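Local coordinates for aminoacyl-tRNA synthetase-interacting multifunctional protein p43 (Plasmodium vivax, PDB 6IPA) that probably binds tRNA through its C-terminal EMAP II-like domain, which contains an OB-fold tRNA-binding module, at residues 44-56 with 90-103. Numbering follows the deposited sequence.
Sequences TRLNIIVGYVEEV and SEDLLHKYVLVLAN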
ATOM      1  N   THR A  44     -13.297   0.946  -6.335  1.00 45.16           N
ATOM      2  CA  THR A  44     -13.918  -0.124  -5.545  1.00 43.65           C
ATOM      3  C   THR A  44     -13.217  -1.460  -5.820  1.00 41.78           C
ATOM      4  O   THR A  44     -13.321  -2.407  -5.050  1.00 41.93           O
ATOM      5  CB  THR A  44     -15.419  -0.212  -5.855  1.00 44.16           C
ATOM      6  OG1 THR A  44     -15.601  -0.558  -7.230  1.00 46.58           O
ATOM      7  CG2 THR A  44     -16.105   1.134  -5.575  1.00 43.49           C
ATOM      8  N   ARG A  45     -12.466  -1.500  -6.917  1.00 40.54           N
ATOM      9  CA  ARG A  45     -11.864  -2.729  -7.407  1.00 40.04           C
ATOM     10  C   ARG A  45     -10.545  -3.060  -6.741  1.00 39.74           C
ATOM     11  O   ARG A  45     -10.118  -4.202  -6.780  1.00 39.13           O
ATOM     12  CB  ARG A  45     -11.666  -2.663  -8.919  1.00 39.34           C
ATOM     13  CG  ARG A  45     -12.963  -2.801  -9.680  1.00 39.37           C
ATOM     14  CD  ARG A  45     -12.814  -2.721 -11.194  1.00 38.27           C
ATOM     15  NE  ARG A  45     -12.261  -3.957 -11.678  1.00 38.80           N
ATOM     16  CZ  ARG A  45     -11.929  -4.197 -12.941  1.00 39.82           C
ATOM     17  NH1 ARG A  45     -12.121  -3.274 -13.914  1.00 40.16           N
ATOM     18  NH2 ARG A  45     -11.399  -5.375 -13.233  1.00 39.35           N
ATOM     19  N   LEU A  46      -9.921  -2.052  -6.129  1.00 39.25           N
ATOM     20  CA  LEU A  46      -8.760  -2.234  -5.285  1.00 37.03           C
ATOM     21  C   LEU A  46      -9.168  -2.636  -3.896  1.00 34.83           C
ATOM     22  O   LEU A  46     -10.005  -2.005  -3.301  1.00 32.06           O
ATOM     23  CB  LEU A  46      -7.924  -0.928  -5.173  1.00 36.87           C
ATOM     24  CG  LEU A  46      -7.526  -0.254  -6.473  1.00 36.55           C
ATOM     25  CD1 LEU A  46      -6.600   0.902  -6.196  1.00 36.40           C
ATOM     26  CD2 LEU A  46      -6.896  -1.247  -7.415  1.00 36.55           C
ATOM     27  N   ASN A  47      -8.464  -3.635  -3.363  1.00 35.53           N
ATOM     28  CA  ASN A  47      -8.530  -4.019  -1.918  1.00 34.28           C
ATOM     29  C   ASN A  47      -7.347  -3.549  -1.197  1.00 35.18           C
ATOM     30  O   ASN A  47      -6.394  -4.272  -1.147  1.00 37.31           O
ATOM     31  CB  ASN A  47      -8.490  -5.525  -1.774  1.00 33.49           C
ATOM     32  CG  ASN A  47      -8.807  -5.975  -0.403  1.00 33.03           C
ATOM     33  OD1 ASN A  47      -9.516  -5.306   0.347  1.00 33.25           O
ATOM     34  ND2 ASN A  47      -8.331  -7.149  -0.068  1.00 33.16           N
ATOM     35  N   ILE A  48      -7.402  -2.339  -0.641  1.00 37.09           N
ATOM     36  CA  ILE A  48      -6.330  -1.715   0.109  1.00 36.16           C
ATOM     37  C   ILE A  48      -6.542  -1.922   1.612  1.00 36.37           C
ATOM     38  O   ILE A  48      -7.515  -1.445   2.178  1.00 38.88           O
ATOM     39  CB  ILE A  48      -6.288  -0.202  -0.197  1.00 37.52           C
ATOM     40  CG1 ILE A  48      -5.806   0.036  -1.636  1.00 37.65           C
ATOM     41  CG2 ILE A  48      -5.334   0.510   0.753  1.00 38.28           C
ATOM     42  CD1 ILE A  48      -6.080   1.435  -2.157  1.00 37.91           C
ATOM     43  N   ILE A  49      -5.634  -2.613   2.275  1.00 35.81           N
ATOM     44  CA  ILE A  49      -5.848  -2.986   3.670  1.00 35.12           C
ATOM     45  C   ILE A  49      -4.634  -2.643   4.554  1.00 36.13           C
ATOM     46  O   ILE A  49      -3.510  -2.562   4.072  1.00 36.91           O
ATOM     47  CB  ILE A  49      -6.193  -4.464   3.765  1.00 34.20           C
ATOM     48  CG1 ILE A  49      -5.105  -5.294   3.153  1.00 33.81           C
ATOM     49  CG2 ILE A  49      -7.503  -4.765   3.018  1.00 34.49           C
ATOM     50  CD1 ILE A  49      -5.332  -6.778   3.322  1.00 34.62           C
ATOM     51  N   VAL A  50      -4.881  -2.447   5.843  1.00 37.56           N
ATOM     52  CA  VAL A  50      -3.844  -2.116   6.776  1.00 39.22           C
ATOM     53  C   VAL A  50      -3.164  -3.374   7.253  1.00 39.14           C
ATOM     54  O   VAL A  50      -3.824  -4.350   7.625  1.00 37.29           O
ATOM     55  CB  VAL A  50      -4.340  -1.354   7.988  1.00 41.00           C
ATOM     56  CG1 VAL A  50      -5.255  -0.217   7.567  1.00 41.93           C
ATOM     57  CG2 VAL A  50      -5.094  -2.258   8.905  1.00 43.58           C
ATOM     58  N   GLY A  51      -1.842  -3.335   7.203  1.00 38.45           N
ATOM     59  CA  GLY A  51      -1.028  -4.356   7.832  1.00 41.32           C
ATOM     60  C   GLY A  51       0.003  -3.793   8.806  1.00 40.69           C
ATOM     61  O   GLY A  51       0.339  -2.614   8.784  1.00 43.65           O
ATOM     62  N   TYR A  52       0.485  -4.661   9.669  1.00 41.23           N
ATOM     63  CA  TYR A  52       1.573  -4.367  10.622  1.00 39.20           C
ATOM     64  C   TYR A  52       2.817  -5.016  10.090  1.00 39.08           C
ATOM     65  O   TYR A  52       2.834  -6.236   9.888  1.00 35.34           O
ATOM     66  CB  TYR A  52       1.277  -5.030  11.949  1.00 40.01           C
ATOM     67  CG  TYR A  52       2.240  -4.703  13.055  1.00 42.02           C
ATOM     68  CD1 TYR A  52       2.506  -3.385  13.398  1.00 43.53           C
ATOM     69  CD2 TYR A  52       2.859  -5.711  13.797  1.00 43.14           C
ATOM     70  CE1 TYR A  52       3.380  -3.074  14.428  1.00 43.98           C
ATOM     71  CE2 TYR A  52       3.703  -5.414  14.844  1.00 43.21           C
ATOM     72  CZ  TYR A  52       3.966  -4.087  15.151  1.00 43.59           C
ATOM     73  OH  TYR A  52       4.839  -3.736  16.146  1.00 43.63           O
ATOM     74  N   VAL A  53       3.856  -4.202   9.860  1.00 40.26           N
ATOM     75  CA  VAL A  53       5.145  -4.720   9.398  1.00 43.05           C
ATOM     76  C   VAL A  53       5.861  -5.465  10.549  1.00 46.73           C
ATOM     77  O   VAL A  53       6.403  -4.841  11.463  1.00 50.74           O
ATOM     78  CB  VAL A  53       6.042  -3.566   8.895  1.00 42.83           C
ATOM     79  CG1 VAL A  53       7.372  -4.107   8.451  1.00 42.10           C
ATOM     80  CG2 VAL A  53       5.355  -2.788   7.752  1.00 44.20           C
ATOM     81  N   GLU A  54       5.845  -6.790  10.522  1.00 47.84           N
ATOM     82  CA  GLU A  54       6.559  -7.574  11.529  1.00 48.35           C
ATOM     83  C   GLU A  54       8.089  -7.543  11.429  1.00 49.88           C
ATOM     84  O   GLU A  54       8.750  -7.455  12.448  1.00 51.69           O
ATOM     85  CB  GLU A  54       6.094  -9.005  11.441  1.00 46.75           C
ATOM     86  CG  GLU A  54       4.686  -9.149  11.973  1.00 45.10           C
ATOM     87  CD  GLU A  54       4.267 -10.579  12.054  1.00 44.22           C
ATOM     88  OE1 GLU A  54       4.992 -11.425  11.486  1.00 41.75           O
ATOM     89  OE2 GLU A  54       3.199 -10.834  12.654  1.00 46.22           O
ATOM     90  N   GLU A  55       8.629  -7.640  10.212  1.00 49.98           N
ATOM     91  CA  GLU A  55      10.078  -7.804   9.956  1.00 51.19           C
ATOM     92  C   GLU A  55      10.533  -7.085   8.693  1.00 52.83           C
ATOM     93  O   GLU A  55       9.853  -7.149   7.666  1.00 53.27           O
ATOM     94  CB  GLU A  55      10.473  -9.265   9.771  1.00 51.72           C
ATOM     95  CG  GLU A  55      10.750 -10.046  11.038  1.00 56.01           C
ATOM     96  CD  GLU A  55      11.237 -11.471  10.765  1.00 60.16           C
ATOM     97  OE1 GLU A  55      12.323 -11.666  10.133  1.00 60.77           O
ATOM     98  OE2 GLU A  55      10.513 -12.406  11.170  1.00 62.97           O
ATOM     99  N   VAL A  56      11.698  -6.430   8.779  1.00 52.45           N
ATOM    100  CA  VAL A  56      12.424  -5.930   7.627  1.00 50.68           C
ATOM    101  C   VAL A  56      13.698  -6.735   7.467  1.00 52.97           C
ATOM    102  O   VAL A  56      14.461  -6.886   8.409  1.00 55.18           O
ATOM    103  CB  VAL A  56      12.824  -4.470   7.812  1.00 50.30           C
ATOM    104  CG1 VAL A  56      13.348  -3.889   6.508  1.00 51.42           C
ATOM    105  CG2 VAL A  56      11.637  -3.690   8.300  1.00 51.56           C
ATOM    106  N   SER A  90      15.789   0.465   7.868  1.00 59.04           N
ATOM    107  CA  SER A  90      14.878  -0.592   8.339  1.00 61.31           C
ATOM    108  C   SER A  90      13.940  -0.152   9.456  1.00 63.48           C
ATOM    109  O   SER A  90      12.738  -0.444   9.440  1.00 65.15           O
ATOM    110  CB  SER A  90      15.671  -1.801   8.849  1.00 66.21           C
ATOM    111  OG  SER A  90      16.152  -1.581  10.170  1.00 70.66           O
ATOM    112  N   GLU A  91      14.491   0.509  10.462  1.00 65.48           N
ATOM    113  CA  GLU A  91      13.676   0.962  11.588  1.00 64.51           C
ATOM    114  C   GLU A  91      12.613   1.998  11.150  1.00 59.51           C
ATOM    115  O   GLU A  91      11.688   2.301  11.918  1.00 64.99           O
ATOM    116  CB  GLU A  91      14.570   1.474  12.731  1.00 66.50           C
ATOM    117  CG  GLU A  91      15.216   2.841  12.508  1.00 73.91           C
ATOM    118  CD  GLU A  91      16.495   2.839  11.650  1.00 79.53           C
ATOM    119  OE1 GLU A  91      17.314   1.885  11.680  1.00 76.18           O
ATOM    120  OE2 GLU A  91      16.699   3.854  10.956  1.00 87.55           O
ATOM    121  N   ASP A  92      12.729   2.516   9.927  1.00 53.55           N
ATOM    122  CA  ASP A  92      11.731   3.429   9.356  1.00 53.30           C
ATOM    123  C   ASP A  92      10.431   2.738   8.937  1.00 53.96           C
ATOM    124  O   ASP A  92       9.384   3.373   8.804  1.00 53.43           O
ATOM    125  CB  ASP A  92      12.302   4.097   8.123  1.00 52.73           C
ATOM    126  CG  ASP A  92      13.369   5.048   8.458  1.00 53.16           C
ATOM    127  OD1 ASP A  92      13.145   5.802   9.426  1.00 49.88           O
ATOM    128  OD2 ASP A  92      14.424   5.023   7.787  1.00 57.76           O
ATOM    129  N   LEU A  93      10.552   1.436   8.715  1.00 51.08           N
ATOM    130  CA  LEU A  93       9.511   0.590   8.264  1.00 49.54           C
ATOM    131  C   LEU A  93       9.055  -0.390   9.362  1.00 50.18           C
ATOM    132  O   LEU A  93       7.854  -0.762   9.418  1.00 48.35           O
ATOM    133  CB  LEU A  93      10.043  -0.223   7.076  1.00 48.79           C
ATOM    134  CG  LEU A  93      10.613   0.478   5.842  1.00 47.91           C
ATOM    135  CD1 LEU A  93      11.103  -0.524   4.802  1.00 46.92           C
ATOM    136  CD2 LEU A  93       9.540   1.340   5.214  1.00 48.44           C
ATOM    137  N   LEU A  94      10.003  -0.824  10.207  1.00 46.72           N
ATOM    138  CA  LEU A  94       9.737  -1.897  11.139  1.00 46.08           C
ATOM    139  C   LEU A  94       8.596  -1.514  12.068  1.00 45.00           C
ATOM    140  O   LEU A  94       8.476  -0.381  12.503  1.00 47.98           O
ATOM    141  CB  LEU A  94      11.007  -2.271  11.954  1.00 47.10           C
ATOM    142  CG  LEU A  94      10.908  -3.556  12.789  1.00 45.86           C
ATOM    143  CD1 LEU A  94      10.807  -4.790  11.917  1.00 45.64           C
ATOM    144  CD2 LEU A  94      12.072  -3.728  13.736  1.00 48.29           C
ATOM    145  N   HIS A  95       7.718  -2.456  12.357  1.00 43.35           N
ATOM    146  CA  HIS A  95       6.681  -2.195  13.352  1.00 42.00           C
ATOM    147  C   HIS A  95       5.776  -0.991  13.044  1.00 40.25           C
ATOM    148  O   HIS A  95       5.124  -0.451  13.917  1.00 37.43           O
ATOM    149  CB  HIS A  95       7.306  -2.121  14.749  1.00 41.29           C
ATOM    150  CG  HIS A  95       7.791  -3.453  15.229  1.00 42.79           C
ATOM    151  ND1 HIS A  95       8.686  -3.605  16.275  1.00 41.65           N
ATOM    152  CD2 HIS A  95       7.518  -4.708  14.780  1.00 43.13           C
ATOM    153  CE1 HIS A  95       8.932  -4.887  16.449  1.00 42.09           C
ATOM    154  NE2 HIS A  95       8.231  -5.583  15.565  1.00 43.90           N
ATOM    155  N   LYS A  96       5.710  -0.610  11.774  1.00 42.34           N
ATOM    156  CA  LYS A  96       4.698   0.342  11.300  1.00 42.39           C
ATOM    157  C   LYS A  96       3.436  -0.394  10.838  1.00 42.19           C
ATOM    158  O   LYS A  96       3.464  -1.586  10.468  1.00 43.04           O
ATOM    159  CB  LYS A  96       5.224   1.185  10.136  1.00 43.25           C
ATOM    160  CG  LYS A  96       6.418   2.050  10.467  1.00 45.14           C
ATOM    161  CD  LYS A  96       6.117   3.096  11.513  1.00 45.82           C
ATOM    162  CE  LYS A  96       7.420   3.773  11.932  1.00 50.13           C
ATOM    163  NZ  LYS A  96       8.170   4.357  10.763  1.00 49.82           N
ATOM    164  N   TYR A  97       2.345   0.362  10.880  1.00 41.83           N
ATOM    165  CA  TYR A  97       1.047   0.001  10.311  1.00 41.56           C
ATOM    166  C   TYR A  97       1.053   0.604   8.918  1.00 40.68           C
ATOM    167  O   TYR A  97       1.187   1.821   8.768  1.00 40.56           O
ATOM    168  CB  TYR A  97      -0.128   0.549  11.187  1.00 40.09           C
ATOM    169  CG  TYR A  97      -0.401  -0.307  12.412  1.00 40.25           C
ATOM    170  CD1 TYR A  97      -1.259  -1.390  12.354  1.00 41.78           C
ATOM    171  CD2 TYR A  97       0.231  -0.050  13.619  1.00 41.24           C
ATOM    172  CE1 TYR A  97      -1.495  -2.188  13.469  1.00 42.26           C
ATOM    173  CE2 TYR A  97       0.023  -0.837  14.732  1.00 41.60           C
ATOM    174  CZ  TYR A  97      -0.841  -1.909  14.651  1.00 43.15           C
ATOM    175  OH  TYR A  97      -1.066  -2.675  15.771  1.00 43.94           O
ATOM    176  N   VAL A  98       0.925  -0.234   7.888  1.00 40.85           N
ATOM    177  CA  VAL A  98       1.053   0.277   6.524  1.00 40.41           C
ATOM    178  C   VAL A  98      -0.213  -0.052   5.772  1.00 41.26           C
ATOM    179  O   VAL A  98      -1.083  -0.773   6.311  1.00 39.30           O
ATOM    180  CB  VAL A  98       2.294  -0.272   5.824  1.00 40.50           C
ATOM    181  CG1 VAL A  98       3.526   0.226   6.536  1.00 41.65           C
ATOM    182  CG2 VAL A  98       2.289  -1.790   5.807  1.00 40.63           C
ATOM    183  N   LEU A  99      -0.323   0.526   4.563  1.00 41.45           N
ATOM    184  CA  LEU A  99      -1.440   0.258   3.646  1.00 41.23           C
ATOM    185  C   LEU A  99      -1.022  -0.660   2.541  1.00 39.71           C
ATOM    186  O   LEU A  99      -0.227  -0.292   1.689  1.00 42.07           O
ATOM    187  CB  LEU A  99      -1.955   1.547   3.042  1.00 40.96           C
ATOM    188  CG  LEU A  99      -2.558   2.515   4.088  1.00 42.23           C
ATOM    189  CD1 LEU A  99      -3.598   3.416   3.407  1.00 42.79           C
ATOM    190  CD2 LEU A  99      -3.192   1.834   5.302  1.00 40.26           C
ATOM    191  N   VAL A 100      -1.559  -1.870   2.559  1.00 37.68           N
ATOM    192  CA  VAL A 100      -1.215  -2.867   1.540  1.00 36.05           C
ATOM    193  C   VAL A 100      -2.309  -3.002   0.505  1.00 35.08           C
ATOM    194  O   VAL A 100      -3.451  -3.275   0.876  1.00 33.93           O
ATOM    195  CB  VAL A 100      -0.990  -4.261   2.196  1.00 35.63           C
ATOM    196  CG1 VAL A 100      -0.642  -5.298   1.145  1.00 35.69           C
ATOM    197  CG2 VAL A 100       0.121  -4.169   3.234  1.00 35.67           C
ATOM    198  N   LEU A 101      -1.955  -2.839  -0.774  1.00 35.17           N
ATOM    199  CA  LEU A 101      -2.780  -3.295  -1.915  1.00 34.49           C
ATOM    200  C   LEU A 101      -2.735  -4.823  -1.974  1.00 34.42           C
ATOM    201  O   LEU A 101      -1.887  -5.429  -2.637  1.00 34.13           O
ATOM    202  CB  LEU A 101      -2.314  -2.685  -3.258  1.00 34.33           C
ATOM    203  CG  LEU A 101      -3.074  -3.147  -4.510  1.00 34.42           C
ATOM    204  CD1 LEU A 101      -4.550  -2.861  -4.370  1.00 34.26           C
ATOM    205  CD2 LEU A 101      -2.599  -2.477  -5.807  1.00 34.81           C
ATOM    206  N   ALA A 102      -3.696  -5.448  -1.304  1.00 34.05           N
ATOM    207  CA  ALA A 102      -3.712  -6.906  -1.103  1.00 33.54           C
ATOM    208  C   ALA A 102      -4.022  -7.804  -2.286  1.00 33.74           C
ATOM    209  O   ALA A 102      -3.641  -8.970  -2.294  1.00 32.26           O
ATOM    210  CB  ALA A 102      -4.684  -7.215   0.022  1.00 33.97           C
ATOM    211  N   ASN A 103      -4.700  -7.287  -3.309  1.00 36.42           N
ATOM    212  CA  ASN A 103      -5.259  -8.155  -4.361  1.00 37.26           C
ATOM    213  C   ASN A 103      -4.507  -8.254  -5.662  1.00 40.15           C
ATOM    214  O   ASN A 103      -4.999  -8.856  -6.640  1.00 40.49           O
ATOM    215  CB  ASN A 103      -6.727  -7.853  -4.616  1.00 38.28           C
ATOM    216  CG  ASN A 103      -6.993  -6.471  -5.212  1.00 37.37           C
ATOM    217  OD1 ASN A 103      -6.243  -5.505  -5.018  1.00 39.57           O
ATOM    218  ND2 ASN A 103      -8.091  -6.375  -5.935  1.00 36.22           N
TER
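Strand 48-58, the first of the OB-fold module, pairs antiparallel with strand 97-101 in the OB-fold barrel, while strand 66-71 pairs with its Tyr52-Glu54 part on the other side. Ile49 and Val100 exchange two backbone hydrogen bonds, with Val100 N 2.6 Å from Ile49 O, and Gly51 and Val98 do the same. Val53 continues the pairing into the type II turn Leu93-Lys96: Val53 N reaches Lys96 O at 2.7 Å, almost straight at 172°, and Val53 O accepts from His95 N. At the opposite end Asn103 clasps the incoming chain. Asn103 ND2 donates to Arg45 O (3.1 Å) and to Asp154 O, while OD1 takes a weak bond from Asn47 N. Aliphatic contacts fill both faces: Val50 CG1 meets Leu99 CD2 at 3.7 Å on one, and Val53 CG2 meets Val98 CG1 on the other, beside Gly51. Trp187 packs on Ile48 and Leu99, tying the sheet to strand 185-189. Tyr52 swings its ring anti to its own N (chi1 -174°) toward the turn, against His95 and Tyr97. Tyr52 CD1 lies over one face of the Tyr97 ring, toward its rim, 3.8 Å from Tyr97 CE2; the Tyr52 ring is nearly parallel to that of His95 but slid aside, with centroids 5.3 Å apart. Backbone bonds thus fix the register, apolar branches seal the buried middle, and an aromatic cluster finishes the more exposed turn end.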